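PDB 3LL7: putative methyltransferase from Porphyromonas gingivalis, which is probably a methyltransferase with a Rossmann-like domain, although its substrate and the reaction it catalyses have not been established. Local coordinates for residues P189-I192 with P193-T196; E154-P157 with L158-T161; I346-S349 with T350-K354; F370-P374 with I375-Q379. One frame throughout, in Å; residues are numbered along the deposited sequence.

Contact 1. Residues P189-I192 with P193-T196; sequences PDLI and PLAT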
loop_
_atom_site.group_PDB
_atom_site.type_symbol
_atom_site.label_atom_id
_atom_site.label_comp_id
_atom_site.label_asym_id
_atom_site.label_seq_id
_atom_site.Cartn_x
_atom_site.Cartn_y
_atom_site.Cartn_z
ATOM N N PRO A 189 16.864 -3.742 -7.587
ATOM C CA PRO A 189 17.583 -3.727 -8.877
ATOM C C PRO A 189 16.987 -2.744 -9.878
ATOM O O PRO A 189 15.810 -2.381 -9.755
ATOM C CB PRO A 189 17.372 -5.145 -9.398
ATOM C CG PRO A 189 16.050 -5.556 -8.791
ATOM C CD PRO A 189 16.094 -4.989 -7.415
ATOM N N ASP A 190 17.789 -2.336 -10.865
ATOM C CA ASP A 190 17.339 -1.405 -11.905
ATOM C C ASP A 190 16.343 -2.119 -12.817
ATOM O O ASP A 190 16.654 -3.160 -13.390
ATOM C CB ASP A 190 18.541 -0.864 -12.696
ATOM C CG ASP A 190 18.172 0.271 -13.658
ATOM O OD1 ASP A 190 16.999 0.689 -13.731
ATOM O OD2 ASP A 190 19.078 0.736 -14.373
ATOM N N LEU A 191 15.140 -1.557 -12.932
ATOM C CA LEU A 191 14.028 -2.231 -13.617
ATOM C C LEU A 191 14.138 -2.257 -15.137
ATOM O O LEU A 191 13.560 -3.127 -15.802
ATOM C CB LEU A 191 12.688 -1.595 -13.224
ATOM C CG LEU A 191 12.245 -1.678 -11.765
ATOM C CD1 LEU A 191 10.913 -0.956 -11.600
ATOM C CD2 LEU A 191 12.137 -3.126 -11.276
ATOM N N ILE A 192 14.858 -1.291 -15.690
ATOM C CA ILE A 192 14.972 -1.188 -17.137
ATOM C C ILE A 192 15.843 -2.308 -17.734
ATOM O O ILE A 192 15.365 -3.035 -18.606
ATOM C CB ILE A 192 15.331 0.254 -17.583
ATOM C CG1 ILE A 192 14.148 1.177 -17.234
ATOM C CG2 ILE A 192 15.616 0.302 -19.073
ATOM C CD1 ILE A 192 14.497 2.650 -17.005
ATOM N N PRO A 193 17.091 -2.495 -17.242
ATOM C CA PRO A 193 17.841 -3.644 -17.751
ATOM C C PRO A 193 17.190 -4.986 -17.387
ATOM O O PRO A 193 17.265 -5.938 -18.171
ATOM C CB PRO A 193 19.212 -3.504 -17.069
ATOM C CG PRO A 193 19.300 -2.052 -16.684
ATOM C CD PRO A 193 17.900 -1.705 -16.298
ATOM N N LEU A 194 16.543 -5.049 -16.220
ATOM C CA LEU A 194 15.875 -6.268 -15.771
ATOM C C LEU A 194 14.803 -6.699 -16.770
ATOM O O LEU A 194 14.735 -7.868 -17.154
ATOM C CB LEU A 194 15.252 -6.040 -14.387
ATOM C CG LEU A 194 14.616 -7.181 -13.581
ATOM C CD1 LEU A 194 14.414 -6.707 -12.148
ATOM C CD2 LEU A 194 13.280 -7.665 -14.151
ATOM N N ALA A 195 13.964 -5.741 -17.174
ATOM C CA ALA A 195 12.880 -5.985 -18.122
ATOM C C ALA A 195 13.409 -6.353 -19.511
ATOM O O ALA A 195 12.906 -7.285 -20.141
ATOM C CB ALA A 195 11.928 -4.766 -18.188
ATOM N N THR A 196 14.442 -5.651 -19.970
ATOM C CA THR A 196 15.071 -5.980 -21.254
ATOM C C THR A 196 15.482 -7.455 -21.287
ATOM O O THR A 196 15.248 -8.160 -22.273
ATOM C CB THR A 196 16.317 -5.104 -21.548
ATOM O OG1 THR A 196 16.048 -3.741 -21.199
ATOM C CG2 THR A 196 16.689 -5.175 -23.022
#
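The ring of Pro-193 stands edge-on, at about a right angle, over one face of the Asp-190 carboxylate: the proline CD sits almost directly above the aspartate CG at 3.3 Å, and the proline CG stands over the same face nearer OD2, 3.6 Å from it. The aspartate reaches this place because its CG is turned anti to the backbone N (chi1 -171°), which sends the acid forward along the starting helix. Asp-190 is the N-cap of helix 191-198, and Pro-193 takes a place in the first turn, where its missing N-H costs no helical bond. This helix belongs to the crossover between parallel strands 166-173 and 204-209 of the Rossmann-like sheet typical of class I methyltransferases. On its inner side Leu-194 extends CD1 back to CG of Pro-189, 3.9 Å away, the proline following a cis peptide bond; both side chains also rest on Val-169. Leu-191 CD2 approaches the same Leu-194 methyl at 4.3 Å. Ala-195 N bonds to Leu-191 O at 3.0 Å. One residue further on, Ile-192 O takes two donors from Thr-196, its backbone N at 3.1 Å and its OG1 at 2.8 Å, the hydroxyl arriving from above the carbonyl plane.

Contact 2. Residues E154-P157 with L158-T161; sequences EYLP and LIKT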
loop_
_atom_site.group_PDB
_atom_site.type_symbol
_atom_site.label_atom_id
_atom_site.label_comp_id
_atom_site.label_asym_id
_atom_site.label_seq_id
_atom_site.Cartn_x
_atom_site.Cartn_y
_atom_site.Cartn_z
ATOM N N GLU A 154 22.668 -13.980 -10.304
ATOM C CA GLU A 154 23.490 -15.179 -10.324
ATOM C C GLU A 154 22.664 -16.399 -10.745
ATOM O O GLU A 154 23.222 -17.461 -10.987
ATOM C CB GLU A 154 24.195 -15.384 -8.971
ATOM C CG GLU A 154 25.343 -14.394 -8.696
ATOM C CD GLU A 154 26.460 -14.428 -9.750
ATOM O OE1 GLU A 154 26.958 -15.529 -10.099
ATOM O OE2 GLU A 154 26.858 -13.343 -10.231
ATOM N N TYR A 155 21.349 -16.233 -10.879
ATOM C CA TYR A 155 20.455 -17.335 -11.240
ATOM C C TYR A 155 19.692 -17.143 -12.568
ATOM O O TYR A 155 18.638 -17.772 -12.802
ATOM C CB TYR A 155 19.447 -17.561 -10.118
ATOM C CG TYR A 155 20.043 -18.017 -8.801
ATOM C CD1 TYR A 155 20.562 -19.306 -8.650
ATOM C CD2 TYR A 155 20.048 -17.163 -7.692
ATOM C CE1 TYR A 155 21.088 -19.729 -7.426
ATOM C CE2 TYR A 155 20.558 -17.579 -6.462
ATOM C CZ TYR A 155 21.079 -18.858 -6.338
ATOM O OH TYR A 155 21.583 -19.249 -5.112
ATOM N N LEU A 156 20.211 -16.287 -13.435
ATOM C CA LEU A 156 19.499 -15.963 -14.678
ATOM C C LEU A 156 19.251 -17.170 -15.592
ATOM O O LEU A 156 18.138 -17.318 -16.106
ATOM C CB LEU A 156 20.147 -14.779 -15.423
ATOM C CG LEU A 156 20.114 -13.430 -14.680
ATOM C CD1 LEU A 156 21.072 -12.423 -15.296
ATOM C CD2 LEU A 156 18.698 -12.839 -14.602
ATOM N N PRO A 157 20.276 -18.056 -15.794
ATOM C CA PRO A 157 19.972 -19.267 -16.562
ATOM C C PRO A 157 18.833 -20.125 -15.982
ATOM O O PRO A 157 17.980 -20.583 -16.753
ATOM C CB PRO A 157 21.313 -20.054 -16.547
ATOM C CG PRO A 157 22.353 -18.985 -16.428
ATOM C CD PRO A 157 21.710 -17.983 -15.449
ATOM N N LEU A 158 18.807 -20.329 -14.667
ATOM C CA LEU A 158 17.722 -21.097 -14.031
ATOM C C LEU A 158 16.359 -20.418 -14.221
ATOM O O LEU A 158 15.355 -21.072 -14.538
ATOM C CB LEU A 158 17.986 -21.305 -12.541
ATOM C CG LEU A 158 16.929 -22.038 -11.704
ATOM C CD1 LEU A 158 17.085 -23.569 -11.784
ATOM C CD2 LEU A 158 17.039 -21.601 -10.279
ATOM N N ILE A 159 16.326 -19.110 -14.020
ATOM C CA ILE A 159 15.072 -18.354 -14.245
ATOM C C ILE A 159 14.575 -18.479 -15.709
ATOM O O ILE A 159 13.395 -18.738 -15.953
ATOM C CB ILE A 159 15.219 -16.881 -13.856
ATOM C CG1 ILE A 159 15.524 -16.738 -12.361
ATOM C CG2 ILE A 159 13.931 -16.106 -14.204
ATOM C CD1 ILE A 159 16.098 -15.384 -11.981
ATOM N N LYS A 160 15.482 -18.307 -16.668
ATOM C CA LYS A 160 15.132 -18.393 -18.099
ATOM C C LYS A 160 14.640 -19.775 -18.506
ATOM O O LYS A 160 13.680 -19.885 -19.264
ATOM C CB LYS A 160 16.290 -17.942 -18.993
ATOM C CG LYS A 160 16.647 -16.489 -18.774
ATOM C CD LYS A 160 17.864 -16.076 -19.575
ATOM C CE LYS A 160 18.285 -14.679 -19.160
ATOM N NZ LYS A 160 19.383 -14.171 -20.011
ATOM N N THR A 161 15.292 -20.812 -17.987
ATOM C CA THR A 161 14.871 -22.194 -18.209
ATOM C C THR A 161 13.493 -22.482 -17.617
ATOM O O THR A 161 12.656 -23.128 -18.265
ATOM C CB THR A 161 15.923 -23.187 -17.660
ATOM O OG1 THR A 161 17.166 -22.939 -18.329
ATOM C CG2 THR A 161 15.491 -24.639 -17.890
#
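Residues 154-157 and 158-161 run without a break into the first turns of helix 156-162, with Tyr-155 at the N-cap. In the chain the helix links parallel strands 144-149 and 166-173, which are not adjacent in the sheet, and it packs on strands 117-122 and 144-149; this is a beta-alpha-beta crossover in a Rossmann-like sheet, consistent with a class I methyltransferase. Three successive i to i+4 bonds establish the helix: Ile-159 N to Tyr-155 O at 2.9 Å (170° at the hydrogen), Lys-160 N to Leu-156 O, also 2.9 Å, and Thr-161 N to Pro-157 O at 3.0 Å. The first two donors arrive nearly along the C=O axis, while the third is somewhat tilted from the carbonyl plane. Pro-157, second in the helix, has no N-H to give, and at this place none is needed for the helical pattern.

Among the side chains, Ile-159 leans back toward the helix start. Its CG1 stands anti to the carbonyl carbon (chi1 -62°), which brings CD1 within 4.4 Å of Tyr-155 CB and 4.5 Å of Leu-156 CD2, a loose apolar cluster; Ile-159 also rests on Ile-121 and Leu-100. The phenol of Tyr-155 heads away from the helix, and its OH is hydrogen-bonded to Thr-149 O. Lys-160, extended beyond CG, runs beside Leu-156, its CE 4.2 Å from the leucine CB, and ends in a salt bridge from NZ to Glu-197 OE2 on helix 191-198. Near its root the same lysine passes the Leu-156 carbonyl, with CG only 3.2 Å from O.

Contact 3. Residues I346-S349 with T350-K354; sequences IPFS and TSVLK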
loop_
_atom_site.group_PDB
_atom_site.type_symbol
_atom_site.label_atom_id
_atom_site.label_comp_id
_atom_site.label_asym_id
_atom_site.label_seq_id
_atom_site.Cartn_x
_atom_site.Cartn_y
_atom_site.Cartn_z
ATOM N N ILE A 346 -19.269 28.939 5.595
ATOM C CA ILE A 346 -18.819 30.144 6.306
ATOM C C ILE A 346 -17.648 30.808 5.570
ATOM O O ILE A 346 -16.603 30.181 5.411
ATOM C CB ILE A 346 -18.380 29.762 7.732
ATOM C CG1 ILE A 346 -19.542 29.052 8.458
ATOM C CG2 ILE A 346 -17.902 31.016 8.530
ATOM C CD1 ILE A 346 -19.087 28.390 9.763
ATOM N N PRO A 347 -17.812 32.074 5.124
ATOM C CA PRO A 347 -16.697 32.774 4.467
ATOM C C PRO A 347 -15.578 32.853 5.467
ATOM O O PRO A 347 -15.830 33.199 6.624
ATOM C CB PRO A 347 -17.257 34.176 4.213
ATOM C CG PRO A 347 -18.778 33.929 4.060
ATOM C CD PRO A 347 -19.027 32.919 5.174
ATOM N N PHE A 348 -14.365 32.489 5.059
ATOM C CA PHE A 348 -13.288 32.443 6.028
ATOM C C PHE A 348 -12.575 33.769 6.193
ATOM O O PHE A 348 -12.222 34.415 5.200
ATOM C CB PHE A 348 -12.238 31.386 5.650
ATOM C CG PHE A 348 -11.091 31.340 6.623
ATOM C CD1 PHE A 348 -11.300 30.886 7.931
ATOM C CD2 PHE A 348 -9.838 31.793 6.261
ATOM C CE1 PHE A 348 -10.273 30.864 8.850
ATOM C CE2 PHE A 348 -8.777 31.766 7.182
ATOM C CZ PHE A 348 -8.992 31.311 8.475
ATOM N N SER A 349 -12.303 34.138 7.442
ATOM C CA SER A 349 -11.297 35.171 7.730
ATOM C C SER A 349 -10.779 34.854 9.119
ATOM O O SER A 349 -11.416 34.105 9.872
ATOM C CB SER A 349 -11.900 36.572 7.708
ATOM O OG SER A 349 -12.950 36.652 8.656
ATOM N N THR A 350 -9.639 35.444 9.469
ATOM C CA THR A 350 -9.020 35.174 10.759
ATOM C C THR A 350 -10.044 35.386 11.868
ATOM O O THR A 350 -10.151 34.576 12.772
ATOM C CB THR A 350 -7.732 36.018 10.950
ATOM O OG1 THR A 350 -6.826 35.702 9.889
ATOM C CG2 THR A 350 -7.039 35.698 12.298
ATOM N N SER A 351 -10.842 36.443 11.772
ATOM C CA SER A 351 -11.812 36.730 12.825
ATOM C C SER A 351 -12.858 35.618 13.025
ATOM O O SER A 351 -13.414 35.494 14.105
ATOM C CB SER A 351 -12.510 38.080 12.569
ATOM O OG SER A 351 -13.328 37.959 11.428
ATOM N N VAL A 352 -13.152 34.799 12.014
ATOM C CA VAL A 352 -14.169 33.748 12.254
ATOM C C VAL A 352 -13.681 32.608 13.132
ATOM O O VAL A 352 -14.490 31.886 13.733
ATOM C CB VAL A 352 -14.807 33.121 10.958
ATOM C CG1 VAL A 352 -15.336 34.191 10.028
ATOM C CG2 VAL A 352 -13.826 32.197 10.283
ATOM N N LEU A 353 -12.371 32.405 13.190
ATOM C CA LEU A 353 -11.786 31.293 13.955
ATOM C C LEU A 353 -12.284 31.197 15.387
ATOM O O LEU A 353 -12.712 30.114 15.832
ATOM C CB LEU A 353 -10.247 31.381 13.956
ATOM C CG LEU A 353 -9.516 31.064 12.640
ATOM C CD1 LEU A 353 -8.029 31.566 12.742
ATOM C CD2 LEU A 353 -9.561 29.583 12.303
ATOM N N LYS A 354 -12.249 32.303 16.136
ATOM C CA LYS A 354 -12.716 32.228 17.532
ATOM C C LYS A 354 -14.233 32.114 17.631
ATOM O O LYS A 354 -14.786 31.825 18.703
ATOM C CB LYS A 354 -12.152 33.368 18.396
ATOM C CG LYS A 354 -10.637 33.272 18.676
ATOM C CD LYS A 354 -10.241 32.106 19.592
ATOM C CE LYS A 354 -8.743 32.169 19.947
ATOM N NZ LYS A 354 -7.834 32.149 18.718
#
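Val-352 is the bump that fills the hollow left where residues 346-349 turn out of their strand. Its two methyls divide the work. CG2 presses obliquely against the Phe-348 ring, 3.7 Å from CD1, and also lies against Ser-349 O at 3.1 Å, while CG1 reaches the other way into the notch between Ile-346 CG2, at 4.3 Å, and the carbonyl O of Pro-347, at 3.6 Å. This fork results from the rotation about CA-CB (chi1 -52°), which places CG2 between the backbone N and the carbonyl carbon and CG1 beside the N. Leu-353 adds a contact at the ring edge: its CD2 lies near the ring plane, 3.8 Å from CE1 of Phe-348.

Behind these side chains the chain is folded into two overlapping type I beta turns. Val-352 N bonds to Ser-349 O at 2.8 Å, bent to 146° at the hydrogen and coming from well above the carbonyl plane, and Leu-353 N bonds to Thr-350 O. The OG atoms of Ser-349 and Ser-351 meet at 3.1 Å, linking the two side chains across the turn.

The arrangement forms the exit of strand 337-347 in the THUMP-like domain, where Phe-348 still pairs through its backbone with Lys-401 and its ring stacks edge-to-face with Phe-370. The chemistry is thus split: local hydrogen bonds fix the course of the turn, whereas apolar contacts of the valine and leucine seat it against the strand end, and either serine hydroxyl could be the donor.

Contact 4. Residues F370-P374 with I375-Q379; sequences FPLSP and IELRQ. With EDO (1,2-ethanediol), chain C; EDO (1,2-ethanediol), chain B.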
loop_
_atom_site.group_PDB
_atom_site.type_symbol
_atom_site.label_atom_id
_atom_site.label_comp_id
_atom_site.label_asym_id
_atom_site.label_seq_id
_atom_site.Cartn_x
_atom_site.Cartn_y
_atom_site.Cartn_z
ATOM N N PHE A 370 -6.209 25.343 1.602
ATOM C CA PHE A 370 -6.596 26.232 2.688
ATOM C C PHE A 370 -5.299 26.743 3.341
ATOM O O PHE A 370 -4.319 25.982 3.413
ATOM C CB PHE A 370 -7.461 25.468 3.709
ATOM C CG PHE A 370 -8.252 26.353 4.612
ATOM C CD1 PHE A 370 -9.314 27.096 4.124
ATOM C CD2 PHE A 370 -7.892 26.472 5.970
ATOM C CE1 PHE A 370 -10.034 27.959 4.994
ATOM C CE2 PHE A 370 -8.603 27.305 6.839
ATOM C CZ PHE A 370 -9.662 28.054 6.341
ATOM N N PRO A 371 -5.301 27.993 3.842
ATOM C CA PRO A 371 -4.007 28.550 4.308
ATOM C C PRO A 371 -3.549 28.019 5.680
ATOM O O PRO A 371 -2.386 28.261 6.071
ATOM C CB PRO A 371 -4.278 30.050 4.360
ATOM C CG PRO A 371 -5.760 30.148 4.656
ATOM C CD PRO A 371 -6.322 29.051 3.730
ATOM N N LEU A 372 -4.444 27.348 6.407
ATOM C CA LEU A 372 -4.072 26.749 7.704
ATOM C C LEU A 372 -4.058 25.230 7.578
ATOM O O LEU A 372 -4.800 24.684 6.763
ATOM C CB LEU A 372 -5.083 27.139 8.785
ATOM C CG LEU A 372 -5.218 28.667 9.041
ATOM C CD1 LEU A 372 -6.331 28.898 10.039
ATOM C CD2 LEU A 372 -3.906 29.282 9.499
ATOM N N SER A 373 -3.253 24.545 8.392
ATOM C CA SER A 373 -3.359 23.090 8.467
ATOM C C SER A 373 -4.540 22.749 9.380
ATOM O O SER A 373 -5.027 23.606 10.108
ATOM C CB SER A 373 -2.092 22.488 9.057
ATOM O OG SER A 373 -1.921 22.956 10.390
ATOM N N PRO A 374 -4.992 21.488 9.356
ATOM C CA PRO A 374 -6.067 21.133 10.258
ATOM C C PRO A 374 -5.734 21.383 11.736
ATOM O O PRO A 374 -6.606 21.808 12.518
ATOM C CB PRO A 374 -6.280 19.623 9.962
ATOM C CG PRO A 374 -5.925 19.479 8.571
ATOM C CD PRO A 374 -4.748 20.441 8.336
ATOM N N ILE A 375 -4.500 21.095 12.144
ATOM C CA ILE A 375 -4.155 21.305 13.557
ATOM C C ILE A 375 -4.129 22.797 13.919
ATOM O O ILE A 375 -4.550 23.181 15.012
ATOM C CB ILE A 375 -2.832 20.576 13.956
ATOM C CG1 ILE A 375 -2.644 20.551 15.484
ATOM C CG2 ILE A 375 -1.612 21.164 13.276
ATOM C CD1 ILE A 375 -3.862 19.995 16.222
ATOM N N GLU A 376 -3.683 23.629 12.987
ATOM C CA GLU A 376 -3.736 25.078 13.198
ATOM C C GLU A 376 -5.176 25.582 13.292
ATOM O O GLU A 376 -5.507 26.386 14.172
ATOM C CB GLU A 376 -3.020 25.814 12.052
ATOM C CG GLU A 376 -1.529 25.638 12.145
ATOM C CD GLU A 376 -0.751 26.093 10.906
ATOM O OE1 GLU A 376 -1.359 26.293 9.823
ATOM O OE2 GLU A 376 0.493 26.217 11.027
ATOM N N LEU A 377 -6.025 25.120 12.374
ATOM C CA LEU A 377 -7.472 25.421 12.450
ATOM C C LEU A 377 -8.054 24.999 13.804
ATOM O O LEU A 377 -8.771 25.768 14.438
ATOM C CB LEU A 377 -8.195 24.743 11.275
ATOM C CG LEU A 377 -9.656 25.024 10.913
ATOM C CD1 LEU A 377 -9.957 26.514 10.921
ATOM C CD2 LEU A 377 -9.851 24.434 9.444
ATOM N N ARG A 378 -7.719 23.791 14.264
ATOM C CA ARG A 378 -8.178 23.329 15.549
ATOM C C ARG A 378 -7.722 24.214 16.710
ATOM O O ARG A 378 -8.532 24.624 17.570
ATOM C CB ARG A 378 -7.744 21.884 15.810
ATOM C CG ARG A 378 -8.332 21.416 17.158
ATOM C CD ARG A 378 -8.251 19.917 17.390
ATOM N NE ARG A 378 -8.864 19.094 16.336
ATOM C CZ ARG A 378 -10.176 18.907 16.140
ATOM N NH1 ARG A 378 -11.106 19.521 16.885
ATOM N NH2 ARG A 378 -10.557 18.089 15.167
ATOM N N GLN A 379 -6.425 24.491 16.769
ATOM C CA GLN A 379 -5.922 25.224 17.920
ATOM C C GLN A 379 -6.381 26.669 17.973
ATOM O O GLN A 379 -6.655 27.205 19.063
ATOM C CB GLN A 379 -4.398 25.117 18.041
ATOM C CG GLN A 379 -3.939 23.687 18.382
ATOM C CD GLN A 379 -2.472 23.600 18.779
ATOM O OE1 GLN A 379 -1.878 24.580 19.232
ATOM N NE2 GLN A 379 -1.900 22.394 18.662
HETATM C C1 EDO C . -6.531 18.211 13.324
HETATM O O1 EDO C . -6.666 18.279 14.747
HETATM C C2 EDO C . -7.257 16.991 12.767
HETATM O O2 EDO C . -8.514 16.762 13.422
HETATM C C1 EDO B . -3.777 21.297 1.565
HETATM O O1 EDO B . -4.791 20.692 0.775
HETATM C C2 EDO B . -4.290 22.622 2.111
HETATM O O2 EDO B . -3.607 23.696 1.484
HETATM O O HOH W 1 -0.181 26.544 7.547
#
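A capping box starts helix 374-381 in the THUMP-like domain. Ser-373, the N-cap, receives Glu-376 N on its OG at 3.2 Å, and Glu-376 returns the favour through OE1, which accepts Ser-373 N at 2.9 Å (168° at the hydrogen). The serine hydroxyl is put within reach by standing between its own N and carbonyl carbon (chi1 63°); the amide meets OE1 from above the carboxylate plane. A water donating to both OE1, at 2.6 Å, and Pro-371 O adds a second grip on that oxygen. Regular helical bonding then begins with Leu-377 N to Ser-373 O at 2.9 Å. On the inner side, Leu-377 sends CD2 to Phe-370 CE2, 4.1 Å away, the two side chains meeting at about a right angle. Further along, the Arg-378 guanidinium holds a 1,2-ethanediol, probably from the crystallisation liquor, with NE on O1 at 2.8 Å and NH2 on O2 at 3.0 Å; NH2 also bonds to Ala-363 O and NH1 to Met-383 O. The helix packs on the sheet, with Leu-377 set against Ile-365 and Cys-367 of edge strand 364-368 and against Leu-403 of strand 401-408.

How the contacts relate
The four contacts form two pairs at distant ends of the molecule. Contacts 1 and 2 open two helices of the Rossmann-like domain that flank strand 166-173 in the chain; their centres are 15 Å apart and their nearest atoms about 7 Å, and Ile-159 of contact 2 touches Leu-198, just beyond contact 1 on helix 191-198. Contacts 3 and 4 touch directly in the THUMP-like domain, with centres 12 Å apart: Leu-353 CD2 lies 3.4 Å from Leu-377 CD1, and Phe-348 CG lies 3.6 Å from Phe-370 CZ. Contacts 2 and 3 stand furthest apart, with centres 66 Å from each other. The ethanediol molecules at contact 4 identify no active site.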